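Long-range contacts in glutathione S-transferase (Pseudomonas protegens, PDB 4IKH), which probably catalyses the conjugation of glutathione to electrophilic substrates and can hold two glutathione molecules close together: residues A[28-33]-A[71-76]; A[15-20]-A[46-51]; A[164-169]-A[211-216]; A[21-26]-A[76-81]. All coordinates share one frame; numbering follows the deposited sequence.

Contact 1 of 4, residues A[28-33]-A[71-76]; sequences LPTPNG and NKIPAI. With GSH (glutathione), chain B; GSH (glutathione), chain D.
Ile73 and Thr30 meet tip to tip, CD1 against OG1, at the cis-proline loop of the thioredoxin fold, where the peptide bond before Pro74 is cis. This is the tightly packed part. With CG1 of Ile73 set between its own backbone N and carbonyl carbon (chi1 60°), CD1 is carried to the start of helix 31-43, 4.1 Å from Leu28 CB. The ring of Pro74 fills in beside it, its CG 3.5 Å from Asn32 O. Thr30 occupies the N-cap, its OG1 accepting from Gly33 N, although the exact place of OG1 is doubtful because it is modelled too near a glutathione sulfur. The other side is looser: Lys72, partly exposed, meets the glutathiones there and not the side chains of 28-33. Ile73 N donates to O2 of the chain B glutathione at 2.8 Å, and Ile73 O accepts from N2 of that glutathione at 2.7 Å, so its cysteinyl unit pairs with the loop like an antiparallel strand. Lys72 NZ bonds O31 of the same molecule. The buried amide of Asn32 lies between the two glutathiones, its OD1 bonded to Lys35 and Trp191, while its ND2 donates to O31 of the chain D glutathione at 2.6 Å.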
# COMPACT_ATOMS: atom_id res chain seq x y z
N LEU A 28 12.84 11.17 8.37
CA LEU A 28 13.01 12.53 7.88
C LEU A 28 11.60 13.12 7.82
O LEU A 28 10.66 12.43 7.46
CB LEU A 28 13.64 12.49 6.49
CG LEU A 28 14.22 13.77 5.89
CD1 LEU A 28 15.32 14.32 6.76
CD2 LEU A 28 14.73 13.49 4.49
N PRO A 29 11.45 14.40 8.19
CA PRO A 29 10.11 14.99 8.27
C PRO A 29 9.36 15.04 6.93
O PRO A 29 8.98 16.13 6.48
CB PRO A 29 10.38 16.41 8.79
CG PRO A 29 11.68 16.31 9.51
CD PRO A 29 12.48 15.31 8.73
N THR A 30 9.14 13.88 6.32
CA THR A 30 8.37 13.77 5.09
C THR A 30 6.99 13.21 5.44
O THR A 30 6.80 12.76 6.57
CB THR A 30 9.08 12.84 4.12
OG1 THR A 30 8.88 11.48 4.53
CG2 THR A 30 10.56 13.15 4.09
N PRO A 31 6.03 13.24 4.49
CA PRO A 31 4.72 12.68 4.83
C PRO A 31 4.80 11.22 5.30
O PRO A 31 4.14 10.85 6.26
CB PRO A 31 3.95 12.73 3.50
CG PRO A 31 4.64 13.73 2.68
CD PRO A 31 6.07 13.80 3.13
N ASN A 32 5.61 10.40 4.63
CA ASN A 32 5.74 9.00 5.05
C ASN A 32 6.50 8.84 6.36
O ASN A 32 6.19 7.95 7.16
CB ASN A 32 6.36 8.14 3.95
CG ASN A 32 5.47 8.02 2.73
OD1 ASN A 32 4.27 7.74 2.85
ND2 ASN A 32 6.04 8.24 1.55
N GLY A 33 7.48 9.71 6.59
CA GLY A 33 8.24 9.65 7.83
C GLY A 33 7.44 10.08 9.05
O GLY A 33 7.45 9.41 10.08
N ASN A 71 15.80 1.64 -0.31
CA ASN A 71 16.43 2.96 -0.19
C ASN A 71 15.47 4.09 0.17
O ASN A 71 15.67 5.23 -0.24
CB ASN A 71 17.30 3.33 -1.41
CG ASN A 71 16.48 3.62 -2.67
OD1 ASN A 71 15.89 4.69 -2.82
ND2 ASN A 71 16.47 2.66 -3.60
N LYS A 72 14.45 3.80 0.95
CA LYS A 72 13.50 4.80 1.37
C LYS A 72 13.16 4.83 2.86
O LYS A 72 13.03 3.81 3.48
CB LYS A 72 12.22 4.65 0.57
CG LYS A 72 12.34 4.99 -0.90
CD LYS A 72 10.99 4.89 -1.53
CE LYS A 72 11.07 4.72 -3.02
NZ LYS A 72 10.97 6.02 -3.67
N ILE A 73 12.96 6.01 3.40
CA ILE A 73 12.52 6.17 4.78
C ILE A 73 10.98 6.17 4.78
O ILE A 73 10.37 6.47 3.75
CB ILE A 73 13.07 7.49 5.41
CG1 ILE A 73 12.62 8.73 4.63
CG2 ILE A 73 14.59 7.46 5.48
CD1 ILE A 73 11.37 9.39 5.19
N PRO A 74 10.35 5.85 5.92
CA PRO A 74 10.92 5.49 7.21
C PRO A 74 11.31 4.03 7.30
O PRO A 74 10.83 3.19 6.55
CB PRO A 74 9.76 5.74 8.18
CG PRO A 74 8.55 5.43 7.37
CD PRO A 74 8.87 5.91 5.98
N ALA A 75 12.20 3.76 8.25
CA ALA A 75 12.53 2.40 8.65
C ALA A 75 12.76 2.42 10.15
O ALA A 75 13.22 3.42 10.70
CB ALA A 75 13.79 1.92 7.91
N ILE A 76 12.43 1.32 10.82
CA ILE A 76 12.76 1.22 12.24
C ILE A 76 13.61 0.00 12.54
O ILE A 76 13.72 -0.94 11.73
CB ILE A 76 11.51 1.17 13.16
CG1 ILE A 76 10.75 -0.15 12.99
CG2 ILE A 76 10.61 2.39 12.94
CD1 ILE A 76 9.58 -0.30 13.96
N1 GSH B . 5.77 3.03 0.49
CA1 GSH B . 6.83 3.64 1.22
C1 GSH B . 6.42 3.87 2.65
O11 GSH B . 5.21 4.11 2.92
O12 GSH B . 7.27 3.82 3.59
CB1 GSH B . 7.17 4.95 0.61
CG1 GSH B . 8.36 5.54 1.37
CD1 GSH B . 8.90 6.76 0.67
OE1 GSH B . 8.45 7.11 -0.41
N2 GSH B . 9.96 7.54 1.29
CA2 GSH B . 10.48 8.69 0.63
C2 GSH B . 11.96 8.43 0.45
O2 GSH B . 12.58 7.84 1.34
CB2 GSH B . 10.30 9.92 1.48
SG2 GSH B . 8.58 10.23 1.85
N3 GSH B . 12.68 8.85 -0.74
CA3 GSH B . 14.10 8.59 -0.85
C3 GSH B . 14.42 8.14 -2.23
O31 GSH B . 13.51 7.67 -2.97
O32 GSH B . 15.60 8.22 -2.65
N1 GSH D . 13.15 10.92 -6.07
CA1 GSH D . 12.15 9.92 -6.17
C1 GSH D . 11.07 10.35 -7.11
O11 GSH D . 11.29 11.26 -7.96
O12 GSH D . 9.93 9.80 -7.06
CB1 GSH D . 11.57 9.70 -4.81
CG1 GSH D . 10.97 10.99 -4.24
CD1 GSH D . 10.04 10.53 -3.14
OE1 GSH D . 10.36 9.55 -2.49
N2 GSH D . 8.77 11.22 -2.87
CA2 GSH D . 7.91 10.73 -1.83
C2 GSH D . 6.79 9.90 -2.44
O2 GSH D . 6.28 10.25 -3.52
CB2 GSH D . 7.32 11.88 -1.06
SG2 GSH D . 8.58 12.79 -0.21
N3 GSH D . 6.26 8.71 -1.79
CA3 GSH D . 5.18 7.97 -2.44
C3 GSH D . 4.40 7.11 -1.48
O31 GSH D . 4.40 7.35 -0.25
O32 GSH D . 3.74 6.14 -1.90

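Contact 2 of 4, residues A[15-20]-A[46-51]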
# COMPACT_ATOMS: atom_id res chain seq x y z
N TRP A 15 24.40 5.29 12.41
CA TRP A 15 23.49 5.84 13.41
C TRP A 15 23.55 5.05 14.72
O TRP A 15 22.67 4.22 14.99
CB TRP A 15 22.06 5.89 12.86
CG TRP A 15 21.91 6.80 11.67
CD1 TRP A 15 21.85 8.17 11.69
CD2 TRP A 15 21.81 6.42 10.29
NE1 TRP A 15 21.72 8.65 10.41
CE2 TRP A 15 21.69 7.60 9.53
CE3 TRP A 15 21.81 5.19 9.63
CZ2 TRP A 15 21.57 7.59 8.14
CZ3 TRP A 15 21.69 5.18 8.24
CH2 TRP A 15 21.57 6.37 7.52
N PRO A 16 24.58 5.30 15.54
CA PRO A 16 24.78 4.59 16.80
C PRO A 16 23.72 4.99 17.82
O PRO A 16 23.35 6.17 17.89
CB PRO A 16 26.16 5.07 17.27
CG PRO A 16 26.79 5.73 16.08
CD PRO A 16 25.65 6.29 15.29
N ALA A 17 23.22 4.02 18.58
CA ALA A 17 22.13 4.27 19.52
C ALA A 17 22.60 4.83 20.86
O ALA A 17 23.27 4.14 21.63
CB ALA A 17 21.31 3.01 19.72
N GLN A 18 22.25 6.09 21.13
CA GLN A 18 22.45 6.69 22.44
C GLN A 18 21.57 5.94 23.43
O GLN A 18 21.92 5.76 24.59
CB GLN A 18 22.05 8.17 22.43
CG GLN A 18 22.52 8.96 21.20
CD GLN A 18 23.97 9.40 21.29
OE1 GLN A 18 24.34 10.21 22.15
NE2 GLN A 18 24.81 8.89 20.39
N PHE A 19 20.40 5.51 22.94
CA PHE A 19 19.45 4.73 23.72
C PHE A 19 19.25 3.36 23.06
O PHE A 19 18.28 3.15 22.33
CB PHE A 19 18.13 5.47 23.84
CG PHE A 19 18.28 6.90 24.29
CD1 PHE A 19 18.43 7.19 25.64
CD2 PHE A 19 18.27 7.94 23.38
CE1 PHE A 19 18.57 8.50 26.06
CE2 PHE A 19 18.41 9.25 23.80
CZ PHE A 19 18.56 9.53 25.14
N PRO A 20 20.18 2.43 23.31
CA PRO A 20 20.24 1.12 22.64
C PRO A 20 19.20 0.12 23.15
O PRO A 20 19.31 -1.08 22.88
CB PRO A 20 21.65 0.64 22.97
CG PRO A 20 21.96 1.27 24.28
CD PRO A 20 21.28 2.61 24.27
N PRO A 46 8.81 4.66 23.98
CA PRO A 46 10.10 5.35 23.93
C PRO A 46 10.85 4.99 22.65
O PRO A 46 10.82 3.82 22.23
CB PRO A 46 10.84 4.80 25.15
CG PRO A 46 10.22 3.47 25.40
CD PRO A 46 8.77 3.62 25.02
N TYR A 47 11.48 5.98 22.03
CA TYR A 47 12.21 5.75 20.79
C TYR A 47 13.32 6.79 20.61
O TYR A 47 13.31 7.84 21.25
CB TYR A 47 11.27 5.77 19.58
CG TYR A 47 10.77 7.15 19.21
CD1 TYR A 47 9.68 7.72 19.87
CD2 TYR A 47 11.37 7.89 18.19
CE1 TYR A 47 9.22 8.97 19.54
CE2 TYR A 47 10.92 9.15 17.85
CZ TYR A 47 9.83 9.68 18.52
OH TYR A 47 9.35 10.93 18.20
N GLU A 48 14.25 6.49 19.71
CA GLU A 48 15.33 7.40 19.36
C GLU A 48 15.29 7.70 17.87
O GLU A 48 15.15 6.79 17.05
CB GLU A 48 16.68 6.79 19.72
CG GLU A 48 17.88 7.54 19.16
CD GLU A 48 19.20 7.00 19.67
OE1 GLU A 48 19.20 5.93 20.32
OE2 GLU A 48 20.23 7.66 19.42
N ALA A 49 15.41 8.97 17.51
CA ALA A 49 15.26 9.37 16.11
C ALA A 49 16.58 9.77 15.46
O ALA A 49 17.37 10.52 16.03
CB ALA A 49 14.24 10.49 15.98
N HIS A 50 16.80 9.27 14.25
CA HIS A 50 17.98 9.61 13.48
C HIS A 50 17.57 10.19 12.13
O HIS A 50 16.81 9.57 11.38
CB HIS A 50 18.85 8.38 13.28
CG HIS A 50 19.27 7.73 14.56
ND1 HIS A 50 20.35 8.16 15.30
CD2 HIS A 50 18.75 6.68 15.23
CE1 HIS A 50 20.47 7.41 16.37
NE2 HIS A 50 19.51 6.50 16.36
N ARG A 51 18.08 11.38 11.84
CA ARG A 51 17.79 12.04 10.58
C ARG A 51 18.61 11.43 9.44
O ARG A 51 19.84 11.44 9.47
CB ARG A 51 18.07 13.54 10.70
CG ARG A 51 17.75 14.36 9.47
CD ARG A 51 17.93 15.84 9.77
NE ARG A 51 16.68 16.59 9.63
CZ ARG A 51 16.37 17.32 8.56
NH1 ARG A 51 15.21 17.97 8.51
NH2 ARG A 51 17.21 17.39 7.54
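Two torsions aim strand 47-51 at the chain that passes over it: Glu48 has CG anti to its backbone N (chi1 169°) and runs extended to its carboxylate, whereas His50 has CG anti to its carbonyl carbon (chi1 -57°), which brings its ring beside Trp15. The strand belongs to the sheet of the thioredoxin-like N-terminal domain, and residues 15-20, a loop leading into strand 23-27, run roughly antiparallel to it. The carboxylate of Glu48 grips two successive backbone amides of that loop. Gln18 N donates to Glu48 OE2 at 3.1 Å, on the syn lone pair; Phe19 N donates to Glu48 OE1 at 2.9 Å in a nearly straight bond (162°) that arrives from above the carboxylate plane. OE1 also lies at the edge of the Phe19 ring, whose plane is steeply turned from the carboxylate, and it accepts from Gln24 NE2 as well. Replacing Glu48 by an alanine would probably leave the amides of Gln18 and Phe19 without their shared acceptor and allow this part of the loop to shift off the strand. Farther along, Trp15 and His50 slide past each other. Trp15 CB sits over one face of the imidazole, 3.9 Å from the centroid of the His50 ring, in a CH-pi contact. The other end of that imidazole is fixed by Gln24, whose OE1 is bonded to His50 NE2. His50 CB also packs 3.4 Å from Trp15 CD1, and the indole reaches on to the next residue, Trp15 NE1 making a weak hydrogen bond to Arg51 O at 3.5 Å.

Contact 3 of 4, residues A[164-169]-A[211-216]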
# COMPACT_ATOMS: atom_id res chain seq x y z
N GLY A 164 -12.12 13.24 -3.12
CA GLY A 164 -13.57 13.15 -3.14
C GLY A 164 -14.07 11.84 -2.55
O GLY A 164 -15.13 11.80 -1.93
N VAL A 165 -13.31 10.77 -2.75
CA VAL A 165 -13.68 9.49 -2.16
C VAL A 165 -13.61 9.64 -0.65
O VAL A 165 -14.52 9.25 0.09
CB VAL A 165 -12.74 8.35 -2.62
CG1 VAL A 165 -12.89 7.14 -1.72
CG2 VAL A 165 -13.03 7.98 -4.07
N LEU A 166 -12.51 10.23 -0.19
CA LEU A 166 -12.30 10.43 1.23
C LEU A 166 -13.29 11.46 1.80
O LEU A 166 -13.79 11.31 2.93
CB LEU A 166 -10.87 10.92 1.45
CG LEU A 166 -10.46 10.98 2.92
CD1 LEU A 166 -10.36 9.57 3.48
CD2 LEU A 166 -9.14 11.72 3.07
N ASP A 167 -13.59 12.50 1.02
CA ASP A 167 -14.52 13.54 1.49
C ASP A 167 -15.92 12.97 1.69
O ASP A 167 -16.55 13.21 2.72
CB ASP A 167 -14.55 14.71 0.52
CG ASP A 167 -15.33 15.90 1.07
OD1 ASP A 167 -14.83 16.57 2.00
OD2 ASP A 167 -16.45 16.17 0.57
N LYS A 168 -16.39 12.21 0.70
CA LYS A 168 -17.68 11.54 0.81
C LYS A 168 -17.71 10.64 2.05
O LYS A 168 -18.70 10.58 2.76
CB LYS A 168 -17.94 10.71 -0.44
CG LYS A 168 -19.18 9.83 -0.39
CD LYS A 168 -20.40 10.55 -0.92
CE LYS A 168 -21.52 9.58 -1.29
NZ LYS A 168 -21.10 8.63 -2.36
N HIS A 169 -16.61 9.95 2.32
CA HIS A 169 -16.56 8.99 3.42
C HIS A 169 -16.58 9.65 4.80
O HIS A 169 -17.14 9.10 5.74
CB HIS A 169 -15.30 8.12 3.30
CG HIS A 169 -15.05 7.27 4.51
ND1 HIS A 169 -15.75 6.10 4.76
CD2 HIS A 169 -14.16 7.39 5.52
CE1 HIS A 169 -15.31 5.56 5.87
NE2 HIS A 169 -14.34 6.32 6.36
N PRO A 211 -14.58 19.92 2.24
CA PRO A 211 -14.69 20.45 3.60
C PRO A 211 -14.50 19.39 4.67
O PRO A 211 -13.96 19.73 5.73
CB PRO A 211 -16.14 20.96 3.67
CG PRO A 211 -16.65 21.02 2.30
CD PRO A 211 -15.84 20.05 1.49
N GLU A 212 -14.94 18.16 4.42
CA GLU A 212 -14.81 17.11 5.42
C GLU A 212 -13.35 16.74 5.63
O GLU A 212 -12.90 16.56 6.77
CB GLU A 212 -15.61 15.85 5.04
CG GLU A 212 -17.04 16.12 4.56
CD GLU A 212 -17.98 16.59 5.66
OE1 GLU A 212 -17.61 16.50 6.85
OE2 GLU A 212 -19.10 17.04 5.32
N VAL A 213 -12.62 16.62 4.52
CA VAL A 213 -11.18 16.36 4.54
C VAL A 213 -10.45 17.47 5.30
O VAL A 213 -9.58 17.20 6.14
CB VAL A 213 -10.62 16.26 3.11
CG1 VAL A 213 -9.10 16.19 3.12
CG2 VAL A 213 -11.20 15.05 2.39
N LYS A 214 -10.79 18.72 4.98
CA LYS A 214 -10.22 19.88 5.70
C LYS A 214 -10.58 19.87 7.18
O LYS A 214 -9.73 20.15 8.02
CB LYS A 214 -10.65 21.20 5.05
CG LYS A 214 -9.64 21.79 4.08
CD LYS A 214 -10.18 23.07 3.42
CE LYS A 214 -10.06 24.29 4.34
NZ LYS A 214 -10.96 25.43 3.95
N ARG A 215 -11.83 19.54 7.50
CA ARG A 215 -12.26 19.46 8.90
C ARG A 215 -11.38 18.49 9.69
O ARG A 215 -10.82 18.86 10.73
CB ARG A 215 -13.73 19.05 9.01
CG ARG A 215 -14.15 18.71 10.44
CD ARG A 215 -15.62 18.27 10.55
NE ARG A 215 -15.95 17.22 9.59
CZ ARG A 215 -15.89 15.91 9.85
NH1 ARG A 215 -15.50 15.49 11.06
NH2 ARG A 215 -16.22 15.02 8.92
N VAL A 216 -11.24 17.26 9.20
CA VAL A 216 -10.52 16.24 9.95
C VAL A 216 -9.02 16.53 9.99
O VAL A 216 -8.36 16.30 11.00
CB VAL A 216 -10.81 14.82 9.40
CG1 VAL A 216 -10.15 13.76 10.27
CG2 VAL A 216 -12.32 14.58 9.32
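Asp167 directs one carboxylate oxygen, OD1, at the first turn of helix 211-220, a compact instance of an acidic side chain serving the start of a neighbouring helix. Glu212 N donates to Asp167 OD1 at 2.9 Å, arriving nearly along the C-O axis but with a bent N-H angle of 131°. A second, weak bond comes from Val213 N to Asp167 OD1 at 3.4 Å. The carboxylate gets there because CG of Asp167 stands anti to the backbone N (chi1 -171°), bringing its end closer to the other helix than its CB direction alone would suggest. Beside the polar pair the contact is apolar. Val213 CG2 lies 3.9 Å from Asp167 CB and 4.0 Å from Leu166 CD2, the Leu166 and Val213 side chains crossing at about a right angle.

The next shell sets these groups in place. Glu212 starts toward Asp167, its CB and CG beside OD1, then bends at chi2 and leads its carboxylate away to Arg215. There NE and NH2 of Arg215 grip Glu212 OE1 side-on in a salt bridge, 2.9 Å from NH2 to OE1, with the oxygen at the edge of the guanidinium. Arg215 NH1 is bonded in turn to Arg173 O. On the buried side Ile192 of helix 183-196 touches both Leu166 and Val213. The helix segments 164-169 and 211-216 cross at 76° within the all-helical C-terminal domain. With Asp167 OD1 and Glu212 OE2 kept 5.4 Å apart, the arginine probably offsets the like charges, while amides at a helix N-terminus would tend to stabilise Asp167 as the anion.

Contact 4 of 4, residues A[21-26]-A[76-81]; sequences EWIQLY and ILDPHG
Glu21 and His80 are joined by a His-carboxylate hydrogen bond just beyond the antiparallel strands 23-26 and 76-78 of the thioredoxin-like sheet. The glutamate can be followed outward: CB stands 4.2 Å from His80 NE2, the chain then bends at chi2 (-89°), CD comes to 3.5 Å from the same NE2, and OE1 accepts from it at 3.0 Å. That bond meets OE1 from well above the carboxylate plane. Were His80 an alanine, Glu21 OE1 and Asp84 would probably both lose their imidazole partner, and the Glu21 carboxylate would be free to turn. Next to it Pro79 CG presses on Trp22 O, and Asp78 OD1 accepts from His80 N in an Asx turn, while its OD2 is held by Tyr98 and Lys102. Within the sheet Gln24 and Leu77 form a hydrogen-bonded pair, Gln24 N to Leu77 O at 2.8 Å and Leu77 N to Gln24 O at 3.0 Å. Leu77 CB meets the edge of the Tyr26 ring, 3.7 Å from CE2, whereas Leu25 CD1 packs against Ile76 CG2 among the buried side chains facing helix 31-43. Tyr26 OH is buried with no polar partner in the model. His80, by contrast, has both ring nitrogens hydrogen-bonded to carboxylates, ND1 to Asp84 and NE2 to Glu21, which would favour a positively charged imidazole.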
# COMPACT_ATOMS: atom_id res chain seq x y z
N GLU A 21 18.19 0.62 23.86
CA GLU A 21 17.12 -0.23 24.38
C GLU A 21 15.79 0.21 23.78
O GLU A 21 14.80 -0.51 23.85
CB GLU A 21 17.07 -0.13 25.90
CG GLU A 21 18.29 -0.72 26.60
CD GLU A 21 18.13 -2.19 26.90
OE1 GLU A 21 17.02 -2.60 27.30
OE2 GLU A 21 19.12 -2.94 26.73
N TRP A 22 15.79 1.41 23.20
CA TRP A 22 14.59 1.96 22.59
C TRP A 22 14.56 1.71 21.09
O TRP A 22 15.59 1.47 20.46
CB TRP A 22 14.50 3.47 22.84
CG TRP A 22 14.31 3.86 24.28
CD1 TRP A 22 14.01 3.04 25.33
CD2 TRP A 22 14.42 5.18 24.82
NE1 TRP A 22 13.93 3.77 26.50
CE2 TRP A 22 14.18 5.09 26.21
CE3 TRP A 22 14.71 6.43 24.27
CZ2 TRP A 22 14.20 6.21 27.05
CZ3 TRP A 22 14.74 7.54 25.11
CH2 TRP A 22 14.49 7.42 26.48
N ILE A 23 13.35 1.79 20.54
CA ILE A 23 13.12 1.71 19.10
C ILE A 23 13.94 2.78 18.36
O ILE A 23 13.87 3.97 18.70
CB ILE A 23 11.62 1.91 18.81
CG1 ILE A 23 10.82 0.74 19.38
CG2 ILE A 23 11.37 2.09 17.32
CD1 ILE A 23 9.31 0.94 19.33
N GLN A 24 14.72 2.34 17.37
CA GLN A 24 15.50 3.26 16.55
C GLN A 24 14.70 3.70 15.32
O GLN A 24 14.13 2.87 14.61
CB GLN A 24 16.80 2.61 16.09
CG GLN A 24 17.69 2.15 17.22
CD GLN A 24 18.28 3.31 17.99
OE1 GLN A 24 19.04 4.11 17.43
NE2 GLN A 24 17.94 3.42 19.28
N LEU A 25 14.66 5.01 15.08
CA LEU A 25 13.89 5.54 13.96
C LEU A 25 14.81 6.22 12.95
O LEU A 25 15.49 7.20 13.27
CB LEU A 25 12.83 6.53 14.44
CG LEU A 25 12.03 7.28 13.37
CD1 LEU A 25 11.29 6.31 12.46
CD2 LEU A 25 11.05 8.25 14.01
N TYR A 26 14.83 5.67 11.75
CA TYR A 26 15.59 6.25 10.65
C TYR A 26 14.59 6.91 9.71
O TYR A 26 13.84 6.23 9.00
CB TYR A 26 16.42 5.18 9.96
CG TYR A 26 17.14 4.29 10.95
CD1 TYR A 26 18.29 4.74 11.60
CD2 TYR A 26 16.66 3.03 11.26
CE1 TYR A 26 18.94 3.94 12.52
CE2 TYR A 26 17.31 2.22 12.19
CZ TYR A 26 18.45 2.68 12.81
OH TYR A 26 19.10 1.89 13.72
N ILE A 76 12.43 1.32 10.82
CA ILE A 76 12.76 1.22 12.24
C ILE A 76 13.61 0.00 12.54
O ILE A 76 13.72 -0.94 11.73
CB ILE A 76 11.51 1.17 13.16
CG1 ILE A 76 10.75 -0.15 12.99
CG2 ILE A 76 10.61 2.39 12.94
CD1 ILE A 76 9.58 -0.30 13.96
N LEU A 77 14.23 0.03 13.71
CA LEU A 77 14.95 -1.10 14.24
C LEU A 77 14.58 -1.18 15.71
O LEU A 77 15.00 -0.33 16.51
CB LEU A 77 16.46 -0.92 14.05
CG LEU A 77 17.38 -1.90 14.78
CD1 LEU A 77 16.91 -3.33 14.60
CD2 LEU A 77 18.80 -1.75 14.27
N ASP A 78 13.78 -2.17 16.05
CA ASP A 78 13.33 -2.36 17.42
C ASP A 78 14.21 -3.41 18.10
O ASP A 78 14.16 -4.59 17.75
CB ASP A 78 11.86 -2.80 17.43
CG ASP A 78 11.31 -3.01 18.82
OD1 ASP A 78 11.95 -2.56 19.79
OD2 ASP A 78 10.22 -3.61 18.95
N PRO A 79 15.03 -2.97 19.07
CA PRO A 79 15.97 -3.86 19.76
C PRO A 79 15.21 -4.98 20.44
O PRO A 79 15.68 -6.11 20.51
CB PRO A 79 16.61 -2.95 20.82
CG PRO A 79 16.38 -1.56 20.34
CD PRO A 79 15.07 -1.60 19.61
N HIS A 80 14.03 -4.65 20.94
CA HIS A 80 13.19 -5.62 21.62
C HIS A 80 11.91 -5.92 20.83
O HIS A 80 10.81 -5.57 21.26
CB HIS A 80 12.87 -5.13 23.03
CG HIS A 80 14.09 -4.85 23.87
ND1 HIS A 80 14.75 -5.83 24.58
CD2 HIS A 80 14.75 -3.70 24.11
CE1 HIS A 80 15.77 -5.29 25.22
NE2 HIS A 80 15.80 -4.00 24.95
N GLY A 81 12.07 -6.55 19.68
CA GLY A 81 10.94 -6.98 18.88
C GLY A 81 10.36 -8.26 19.43
O GLY A 81 10.56 -8.56 20.61

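In the fold
Three of the four contacts are built round one sheet. Contacts 2 and 4 have centres only 8 Å apart and meet where strands 47-51 and 23-27 lie side by side; contact 4 joins strand 23-27 to strand 75-78, and contact 1, about 14 Å from contact 4 between centres, takes up the start of that last strand, sharing Ile76. Along the chain contact 1 is nested inside the loop closed by contact 4, whereas contact 2 crosses both. Glutathione thus sits where strand 23-27 passes into helix 31-43 and the loop before Pro74 closes on it, while the N-terminal loop lies along strand 47-51. Contact 3 follows later, in the helical domain, 25 Å from contact 1 between centres, without touching the others.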